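Local structure of C-glycoside 3-oxidase (Microbacterium trichothecenolyticum, 7DVE) at residues A115-N120 against D273-P278; L295-Q300 against L443-T448. The protein uses FAD to oxidise the C3 hydroxyl of the sugar in C-glycosides such as isoorientin and mangiferin, passing the electrons to oxygen to form hydrogen peroxide. All coordinates share one frame; numbering follows the deposited sequence.

Contact 1 (A115-N120 against D273-P278). With FAD (flavin-adenine dinucleotide), chain C.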
loop_
_atom_site.group_PDB
_atom_site.type_symbol
_atom_site.label_atom_id
_atom_site.label_comp_id
_atom_site.label_asym_id
_atom_site.label_seq_id
_atom_site.Cartn_x
_atom_site.Cartn_y
_atom_site.Cartn_z
ATOM N N ALA A 115 -8.430 -2.073 10.863
ATOM C CA ALA A 115 -8.487 -1.668 9.460
ATOM C C ALA A 115 -8.459 -0.151 9.370
ATOM O O ALA A 115 -9.262 0.523 10.018
ATOM C CB ALA A 115 -9.762 -2.208 8.795
ATOM N N ALA A 116 -7.533 0.390 8.558
ATOM C CA ALA A 116 -7.270 1.824 8.542
ATOM C C ALA A 116 -7.269 2.379 7.120
ATOM O O ALA A 116 -7.249 1.640 6.135
ATOM C CB ALA A 116 -5.948 2.153 9.245
ATOM N N PHE A 117 -7.304 3.715 7.040
ATOM C CA PHE A 117 -7.346 4.468 5.796
ATOM C C PHE A 117 -6.518 5.735 5.960
ATOM O O PHE A 117 -6.244 6.168 7.083
ATOM C CB PHE A 117 -8.771 4.881 5.406
ATOM C CG PHE A 117 -9.806 3.814 5.615
ATOM C CD1 PHE A 117 -10.433 3.669 6.848
ATOM C CD2 PHE A 117 -10.178 2.985 4.572
ATOM C CE1 PHE A 117 -11.367 2.715 7.048
ATOM C CE2 PHE A 117 -11.143 2.001 4.769
ATOM C CZ PHE A 117 -11.738 1.874 6.010
ATOM N N SER A 118 -6.161 6.344 4.827
ATOM C CA SER A 118 -5.610 7.699 4.754
ATOM C C SER A 118 -6.378 8.487 3.698
ATOM O O SER A 118 -6.700 7.957 2.638
ATOM C CB SER A 118 -4.107 7.720 4.383
ATOM O OG SER A 118 -3.300 7.216 5.426
ATOM N N SER A 119 -6.650 9.757 3.972
ATOM C CA SER A 119 -7.384 10.615 3.038
ATOM C C SER A 119 -6.549 11.871 2.816
ATOM O O SER A 119 -6.615 12.810 3.618
ATOM C CB SER A 119 -8.766 10.959 3.567
ATOM O OG SER A 119 -9.668 9.885 3.344
ATOM N N ASN A 120 -5.769 11.882 1.732
ATOM C CA ASN A 120 -4.825 12.963 1.445
ATOM C C ASN A 120 -4.203 12.724 0.077
ATOM O O ASN A 120 -4.260 11.615 -0.460
ATOM C CB ASN A 120 -3.737 13.056 2.513
ATOM C CG ASN A 120 -2.955 11.759 2.659
ATOM O OD1 ASN A 120 -3.271 10.922 3.516
ATOM N ND2 ASN A 120 -1.921 11.581 1.814
ATOM N N ASP A 273 -8.101 2.486 -2.727
ATOM C CA ASP A 273 -7.662 1.501 -1.729
ATOM C C ASP A 273 -8.622 0.324 -1.759
ATOM O O ASP A 273 -9.679 0.410 -2.394
ATOM C CB ASP A 273 -7.470 2.088 -0.298
ATOM C CG ASP A 273 -8.790 2.305 0.509
ATOM O OD1 ASP A 273 -9.776 1.517 0.449
ATOM O OD2 ASP A 273 -8.818 3.317 1.255
ATOM N N ALA A 274 -8.263 -0.776 -1.085
ATOM C CA ALA A 274 -8.983 -2.039 -1.226
ATOM C C ALA A 274 -10.381 -2.040 -0.613
ATOM O O ALA A 274 -11.134 -3.002 -0.844
ATOM C CB ALA A 274 -8.177 -3.178 -0.603
ATOM N N LEU A 275 -10.757 -1.038 0.185
ATOM C CA LEU A 275 -12.117 -1.055 0.723
ATOM C C LEU A 275 -12.985 0.060 0.186
ATOM O O LEU A 275 -14.190 -0.148 0.024
ATOM C CB LEU A 275 -12.115 -0.988 2.252
ATOM C CG LEU A 275 -11.164 -1.983 2.907
ATOM C CD1 LEU A 275 -10.693 -1.426 4.217
ATOM C CD2 LEU A 275 -11.799 -3.365 3.059
ATOM N N ARG A 276 -12.404 1.223 -0.130
ATOM C CA ARG A 276 -13.210 2.308 -0.671
ATOM C C ARG A 276 -13.462 2.156 -2.169
ATOM O O ARG A 276 -14.455 2.706 -2.669
ATOM C CB ARG A 276 -12.559 3.651 -0.359
ATOM C CG ARG A 276 -12.701 4.048 1.092
ATOM C CD ARG A 276 -12.196 5.441 1.336
ATOM N NE ARG A 276 -10.747 5.427 1.499
ATOM C CZ ARG A 276 -10.001 6.480 1.815
ATOM N NH1 ARG A 276 -10.521 7.690 1.907
ATOM N NH2 ARG A 276 -8.699 6.305 2.053
ATOM N N THR A 277 -12.620 1.386 -2.872
ATOM C CA THR A 277 -12.884 1.052 -4.275
ATOM C C THR A 277 -14.122 0.172 -4.420
ATOM O O THR A 277 -15.024 0.531 -5.206
ATOM C CB THR A 277 -11.641 0.392 -4.895
ATOM O OG1 THR A 277 -10.565 1.334 -4.950
ATOM C CG2 THR A 277 -11.933 -0.140 -6.289
ATOM N N PRO A 278 -14.241 -0.969 -3.714
ATOM C CA PRO A 278 -15.544 -1.672 -3.712
ATOM C C PRO A 278 -16.685 -0.793 -3.228
ATOM O O PRO A 278 -17.799 -0.913 -3.753
ATOM C CB PRO A 278 -15.324 -2.862 -2.762
ATOM C CG PRO A 278 -13.864 -3.002 -2.622
ATOM C CD PRO A 278 -13.257 -1.642 -2.845
HETATM P PA FAD C . -3.980 4.448 -1.000
HETATM O O1A FAD C . -4.909 4.310 0.147
HETATM O O2A FAD C . -2.525 4.539 -0.738
HETATM O O5B FAD C . -4.543 5.756 -1.758
HETATM C C5B FAD C . -5.918 5.796 -2.150
HETATM C C4B FAD C . -6.393 7.225 -2.211
HETATM O O4B FAD C . -7.770 7.156 -2.687
HETATM C C3B FAD C . -6.472 7.845 -0.801
HETATM O O3B FAD C . -5.755 9.095 -0.819
HETATM C C2B FAD C . -7.982 8.085 -0.657
HETATM O O2B FAD C . -8.265 9.292 0.056
HETATM C C1B FAD C . -8.431 8.264 -2.093
HETATM N N9A FAD C . -9.918 8.053 -2.223
HETATM C C8A FAD C . -10.519 6.956 -1.733
HETATM N N7A FAD C . -11.827 7.034 -2.001
HETATM C C5A FAD C . -12.051 8.179 -2.649
HETATM C C6A FAD C . -13.178 8.708 -3.146
HETATM N N6A FAD C . -14.292 7.998 -2.965
HETATM N N1A FAD C . -13.197 9.888 -3.795
HETATM C C2A FAD C . -11.989 10.571 -3.946
HETATM N N3A FAD C . -10.814 9.992 -3.429
HETATM C C4A FAD C . -10.870 8.810 -2.793
HETATM N N1 FAD C . 3.141 -0.843 1.998
HETATM C C2 FAD C . 4.215 -1.532 1.461
HETATM O O2 FAD C . 4.060 -2.079 0.375
HETATM N N3 FAD C . 5.431 -1.604 2.160
HETATM C C4 FAD C . 5.577 -0.930 3.393
HETATM O O4 FAD C . 6.659 -0.981 3.986
HETATM C C4X FAD C . 4.488 -0.242 3.917
HETATM N N5 FAD C . 4.540 0.378 5.122
HETATM C C5X FAD C . 3.494 1.154 5.529
HETATM C C6 FAD C . 3.580 1.921 6.706
HETATM C C7 FAD C . 2.553 2.764 7.115
HETATM C C7M FAD C . 2.684 3.602 8.412
HETATM C C8 FAD C . 1.395 2.850 6.341
HETATM C C8M FAD C . 0.247 3.777 6.784
HETATM C C9 FAD C . 1.293 2.085 5.171
HETATM C C9A FAD C . 2.332 1.230 4.759
HETATM N N10 FAD C . 2.232 0.475 3.641
HETATM C C10 FAD C . 3.289 -0.210 3.200
HETATM C "C1'" FAD C . 0.983 0.389 2.833
HETATM C "C2'" FAD C . 0.932 1.308 1.607
HETATM O "O2'" FAD C . 0.876 2.670 2.064
HETATM C "C3'" FAD C . -0.291 0.943 0.700
HETATM O "O3'" FAD C . -0.167 -0.410 0.238
HETATM C "C4'" FAD C . -0.336 1.818 -0.553
HETATM O "O4'" FAD C . -0.398 3.186 -0.176
HETATM C "C5'" FAD C . -1.589 1.477 -1.405
HETATM O "O5'" FAD C . -1.754 2.443 -2.463
HETATM P P FAD C . -3.171 2.758 -3.177
HETATM O O1P FAD C . -3.101 3.958 -4.056
HETATM O O2P FAD C . -3.612 1.467 -3.747
HETATM O O3P FAD C . -4.217 3.249 -2.043
HETATM O O HOH W 1 -6.353 4.383 2.515
#
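Phe117 and Asp273 bring the two backbones no closer than 8.1 Å between their CA atoms, so the strand and loop of 115-120 and the turn at the start of helix 276-283 are joined through side chains, which reach backbone as well as side-chain atoms, and through a water. Arg276 spans the gap. Its NH2 donates to Ser118 O at 2.7 Å; the oxygen lies in the guanidinium plane, while the nitrogen sits above the carbonyl plane of Ser118. Its NH1 reaches Ser119 OG at 2.8 Å, a hydroxyl also bonded to Tyr98 and Tyr393. A bend at chi3 (-82°) turns the guanidinium so that one face receives Phe117 CB and the opposite face lies against FAD C2B. Asp273 sets this group: OD2 takes NE at 2.9 Å in a side-on salt bridge and also accepts from NH2, whereas OD1 caps the helix start by accepting the backbone N of Leu275 and Arg276. The Phe117 ring stands steeply to the guanidinium, 77° between planes; its edge meets Asp273 OD2 and its CE2 touches Leu275 CD1 at 3.5 Å. Water 1 accepts from Ser118 N and donates to Asp273 OD2 and FAD O1A. The arginine is thus fixed in rotation by carbonyl, hydroxyl and carboxylate, and its positive charge probably offsets the Asp273 carboxylate, which stands close to the negative pyrophosphate.

Contact 2 (L295-Q300 against L443-T448). With FAD (flavin-adenine dinucleotide), chain C.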
loop_
_atom_site.group_PDB
_atom_site.type_symbol
_atom_site.label_atom_id
_atom_site.label_comp_id
_atom_site.label_asym_id
_atom_site.label_seq_id
_atom_site.Cartn_x
_atom_site.Cartn_y
_atom_site.Cartn_z
ATOM N N LEU A 295 -11.464 -10.781 0.650
ATOM C CA LEU A 295 -10.686 -9.802 1.399
ATOM C C LEU A 295 -9.660 -10.485 2.300
ATOM O O LEU A 295 -9.997 -11.388 3.072
ATOM C CB LEU A 295 -11.639 -8.959 2.262
ATOM C CG LEU A 295 -11.089 -8.058 3.401
ATOM C CD1 LEU A 295 -10.062 -7.127 2.885
ATOM C CD2 LEU A 295 -12.194 -7.295 4.120
ATOM N N ASN A 296 -8.411 -10.024 2.249
ATOM C CA ASN A 296 -7.419 -10.618 3.138
ATOM C C ASN A 296 -6.430 -9.583 3.656
ATOM O O ASN A 296 -5.888 -8.770 2.895
ATOM C CB ASN A 296 -6.679 -11.792 2.470
ATOM C CG ASN A 296 -5.997 -11.412 1.142
ATOM O OD1 ASN A 296 -4.757 -11.361 1.051
ATOM N ND2 ASN A 296 -6.812 -11.208 0.094
ATOM N N ASP A 297 -6.228 -9.624 4.964
ATOM C CA ASP A 297 -5.195 -8.900 5.688
ATOM C C ASP A 297 -4.051 -9.871 5.990
ATOM O O ASP A 297 -4.218 -11.091 5.923
ATOM C CB ASP A 297 -5.812 -8.289 6.958
ATOM C CG ASP A 297 -4.796 -7.755 7.950
ATOM O OD1 ASP A 297 -4.184 -6.696 7.680
ATOM O OD2 ASP A 297 -4.670 -8.352 9.050
ATOM N N GLN A 298 -2.873 -9.321 6.282
ATOM C CA GLN A 298 -1.687 -10.121 6.606
ATOM C C GLN A 298 -1.434 -10.026 8.110
ATOM O O GLN A 298 -0.918 -9.010 8.595
ATOM C CB GLN A 298 -0.462 -9.652 5.815
ATOM C CG GLN A 298 -0.513 -9.858 4.283
ATOM C CD GLN A 298 0.617 -9.086 3.580
ATOM O OE1 GLN A 298 1.358 -8.357 4.237
ATOM N NE2 GLN A 298 0.744 -9.238 2.255
ATOM N N ALA A 299 -1.793 -11.079 8.850
ATOM C CA ALA A 299 -1.520 -11.103 10.289
ATOM C C ALA A 299 -0.050 -10.775 10.544
ATOM O O ALA A 299 0.841 -11.304 9.873
ATOM C CB ALA A 299 -1.882 -12.470 10.875
ATOM N N GLN A 300 0.197 -9.872 11.498
ATOM C CA GLN A 300 1.517 -9.287 11.712
ATOM C C GLN A 300 1.996 -9.603 13.122
ATOM O O GLN A 300 1.262 -9.384 14.101
ATOM C CB GLN A 300 1.474 -7.777 11.499
ATOM C CG GLN A 300 2.799 -7.062 11.774
ATOM C CD GLN A 300 2.759 -5.558 11.500
ATOM O OE1 GLN A 300 1.699 -4.919 11.497
ATOM N NE2 GLN A 300 3.918 -4.993 11.286
ATOM N N LEU A 443 -2.054 -3.151 7.390
ATOM C CA LEU A 443 -2.481 -2.183 6.383
ATOM C C LEU A 443 -2.291 -2.695 4.968
ATOM O O LEU A 443 -2.257 -1.900 4.031
ATOM C CB LEU A 443 -1.770 -0.846 6.535
ATOM C CG LEU A 443 -1.620 -0.337 7.964
ATOM C CD1 LEU A 443 -0.443 0.616 7.993
ATOM C CD2 LEU A 443 -2.892 0.332 8.433
ATOM N N HIS A 444 -2.166 -4.010 4.800
ATOM C CA HIS A 444 -2.071 -4.670 3.497
ATOM C C HIS A 444 -3.374 -5.433 3.274
ATOM O O HIS A 444 -3.537 -6.558 3.755
ATOM C CB HIS A 444 -0.871 -5.615 3.461
ATOM C CG HIS A 444 0.418 -4.974 3.856
ATOM N ND1 HIS A 444 1.550 -5.706 4.143
ATOM C CD2 HIS A 444 0.778 -3.669 3.952
ATOM C CE1 HIS A 444 2.542 -4.880 4.435
ATOM N NE2 HIS A 444 2.104 -3.641 4.316
ATOM N N TYR A 445 -4.313 -4.817 2.568
ATOM C CA TYR A 445 -5.615 -5.428 2.312
ATOM C C TYR A 445 -5.704 -5.755 0.818
ATOM O O TYR A 445 -5.634 -4.857 -0.031
ATOM C CB TYR A 445 -6.762 -4.518 2.770
ATOM C CG TYR A 445 -6.526 -3.826 4.121
ATOM C CD1 TYR A 445 -5.936 -4.496 5.203
ATOM C CD2 TYR A 445 -6.895 -2.506 4.309
ATOM C CE1 TYR A 445 -5.705 -3.846 6.423
ATOM C CE2 TYR A 445 -6.675 -1.857 5.505
ATOM C CZ TYR A 445 -6.076 -2.514 6.559
ATOM O OH TYR A 445 -5.874 -1.814 7.742
ATOM N N GLN A 446 -5.844 -7.037 0.504
ATOM C CA GLN A 446 -5.843 -7.512 -0.860
ATOM C C GLN A 446 -7.182 -8.157 -1.191
ATOM O O GLN A 446 -8.013 -8.424 -0.315
ATOM C CB GLN A 446 -4.706 -8.524 -1.088
ATOM C CG GLN A 446 -3.269 -7.946 -1.011
ATOM C CD GLN A 446 -2.849 -7.560 0.398
ATOM O OE1 GLN A 446 -2.270 -6.490 0.602
ATOM N NE2 GLN A 446 -3.121 -8.432 1.382
ATOM N N GLY A 447 -7.381 -8.405 -2.491
ATOM C CA GLY A 447 -8.324 -9.404 -2.940
ATOM C C GLY A 447 -9.739 -8.930 -3.187
ATOM O O GLY A 447 -10.494 -9.651 -3.819
ATOM N N THR A 448 -10.113 -7.729 -2.743
ATOM C CA THR A 448 -11.524 -7.348 -2.793
ATOM C C THR A 448 -11.999 -7.038 -4.203
ATOM O O THR A 448 -13.216 -7.006 -4.440
ATOM C CB THR A 448 -11.793 -6.140 -1.896
ATOM O OG1 THR A 448 -10.870 -5.105 -2.226
ATOM C CG2 THR A 448 -11.637 -6.510 -0.421
HETATM P PA FAD C . -3.980 4.448 -1.000
HETATM O O1A FAD C . -4.909 4.310 0.147
HETATM O O2A FAD C . -2.525 4.539 -0.738
HETATM O O5B FAD C . -4.543 5.756 -1.758
HETATM C C5B FAD C . -5.918 5.796 -2.150
HETATM C C4B FAD C . -6.393 7.225 -2.211
HETATM O O4B FAD C . -7.770 7.156 -2.687
HETATM C C3B FAD C . -6.472 7.845 -0.801
HETATM O O3B FAD C . -5.755 9.095 -0.819
HETATM C C2B FAD C . -7.982 8.085 -0.657
HETATM O O2B FAD C . -8.265 9.292 0.056
HETATM C C1B FAD C . -8.431 8.264 -2.093
HETATM N N9A FAD C . -9.918 8.053 -2.223
HETATM C C8A FAD C . -10.519 6.956 -1.733
HETATM N N7A FAD C . -11.827 7.034 -2.001
HETATM C C5A FAD C . -12.051 8.179 -2.649
HETATM C C6A FAD C . -13.178 8.708 -3.146
HETATM N N6A FAD C . -14.292 7.998 -2.965
HETATM N N1A FAD C . -13.197 9.888 -3.795
HETATM C C2A FAD C . -11.989 10.571 -3.946
HETATM N N3A FAD C . -10.814 9.992 -3.429
HETATM C C4A FAD C . -10.870 8.810 -2.793
HETATM N N1 FAD C . 3.141 -0.843 1.998
HETATM C C2 FAD C . 4.215 -1.532 1.461
HETATM O O2 FAD C . 4.060 -2.079 0.375
HETATM N N3 FAD C . 5.431 -1.604 2.160
HETATM C C4 FAD C . 5.577 -0.930 3.393
HETATM O O4 FAD C . 6.659 -0.981 3.986
HETATM C C4X FAD C . 4.488 -0.242 3.917
HETATM N N5 FAD C . 4.540 0.378 5.122
HETATM C C5X FAD C . 3.494 1.154 5.529
HETATM C C6 FAD C . 3.580 1.921 6.706
HETATM C C7 FAD C . 2.553 2.764 7.115
HETATM C C7M FAD C . 2.684 3.602 8.412
HETATM C C8 FAD C . 1.395 2.850 6.341
HETATM C C8M FAD C . 0.247 3.777 6.784
HETATM C C9 FAD C . 1.293 2.085 5.171
HETATM C C9A FAD C . 2.332 1.230 4.759
HETATM N N10 FAD C . 2.232 0.475 3.641
HETATM C C10 FAD C . 3.289 -0.210 3.200
HETATM C "C1'" FAD C . 0.983 0.389 2.833
HETATM C "C2'" FAD C . 0.932 1.308 1.607
HETATM O "O2'" FAD C . 0.876 2.670 2.064
HETATM C "C3'" FAD C . -0.291 0.943 0.700
HETATM O "O3'" FAD C . -0.167 -0.410 0.238
HETATM C "C4'" FAD C . -0.336 1.818 -0.553
HETATM O "O4'" FAD C . -0.398 3.186 -0.176
HETATM C "C5'" FAD C . -1.589 1.477 -1.405
HETATM O "O5'" FAD C . -1.754 2.443 -2.463
HETATM P P FAD C . -3.171 2.758 -3.177
HETATM O O1P FAD C . -3.101 3.958 -4.056
HETATM O O2P FAD C . -3.612 1.467 -3.747
HETATM O O3P FAD C . -4.217 3.249 -2.043
#
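His444, inferred to be the proton acceptor of this GMC oxidoreductase, sits on a loop held by a single antiparallel bridge to 295-300, the run that leads into strand 300-307. Asn296 and Gln446 form the hydrogen-bonded pair: Asn296 N gives to Gln446 O, and Gln446 N returns to Asn296 O, both at 3.0 Å, the second bond lying in the carbonyl plane. Around the bridge the CA atoms of Leu295, Tyr445 and Asp297 add C-H...O contacts to carbonyls across it. The side chains of the pair cross at about a right angle; Gln446 NE2 makes weak bonds to Asn296 OD1 and to His444 O, while Asn296 ND2 is hydrogen-bonded to Tyr294 O.

At the end nearer the flavin, Gln298 OE1 accepts from His444 ND1 at 2.7 Å. The oxygen lies in the imidazole plane and the N-H points almost straight at it (167°), but ND1 sits above the Gln298 carbonyl plane, 47° out of it, and the amide stands nearly perpendicular to the ring. Gln298 NE2 is held in turn by Cys487 O and Thr485 OG1, so the amide is a second-shell clamp on the ring's rotation. His444 CG lies anti to its carbonyl carbon (chi1 -53°), which places the ring between Gln298 and the flavin, NE2 3.8 Å from FAD N1. Replacing His444 with an alanine removes the ring, which would probably leave Gln298 OE1 without its donor and open a gap beside the pyrimidine side of the isoalloxazine.

Asp297 reaches the Tyr445 ring at its edge, while its carboxylate is bonded to Ser442 and Gly440. Positive phi at Gly447 turns the chain, and a CB there would clash with Asn296 ND2. Beyond it Thr448 lies alongside Leu295, its CG2 3.6 Å from Leu295 CB.

The two contacts follow one another along the chain, contact 1 closing at 278 before contact 2 opens at 295, and their centres lie about 12 Å apart. They also meet directly: Tyr445 OH and Ala116 N, and Thr448 OG1 and Ala274 O, are probably hydrogen-bonded. The run from 273 to 300 joins them, following strand 267-270 of the five-stranded parallel sheet through helix 276-283 to strand 300-307 of the large antiparallel sheet. Both touch the same FAD at different ends, 115-120 with 273-278 beside the adenosine and pyrophosphate, 443-448 beside the isoalloxazine. Together they connect the part of the fold around the adenosine and pyrophosphate with the loop carrying the histidine inferred to be the proton acceptor.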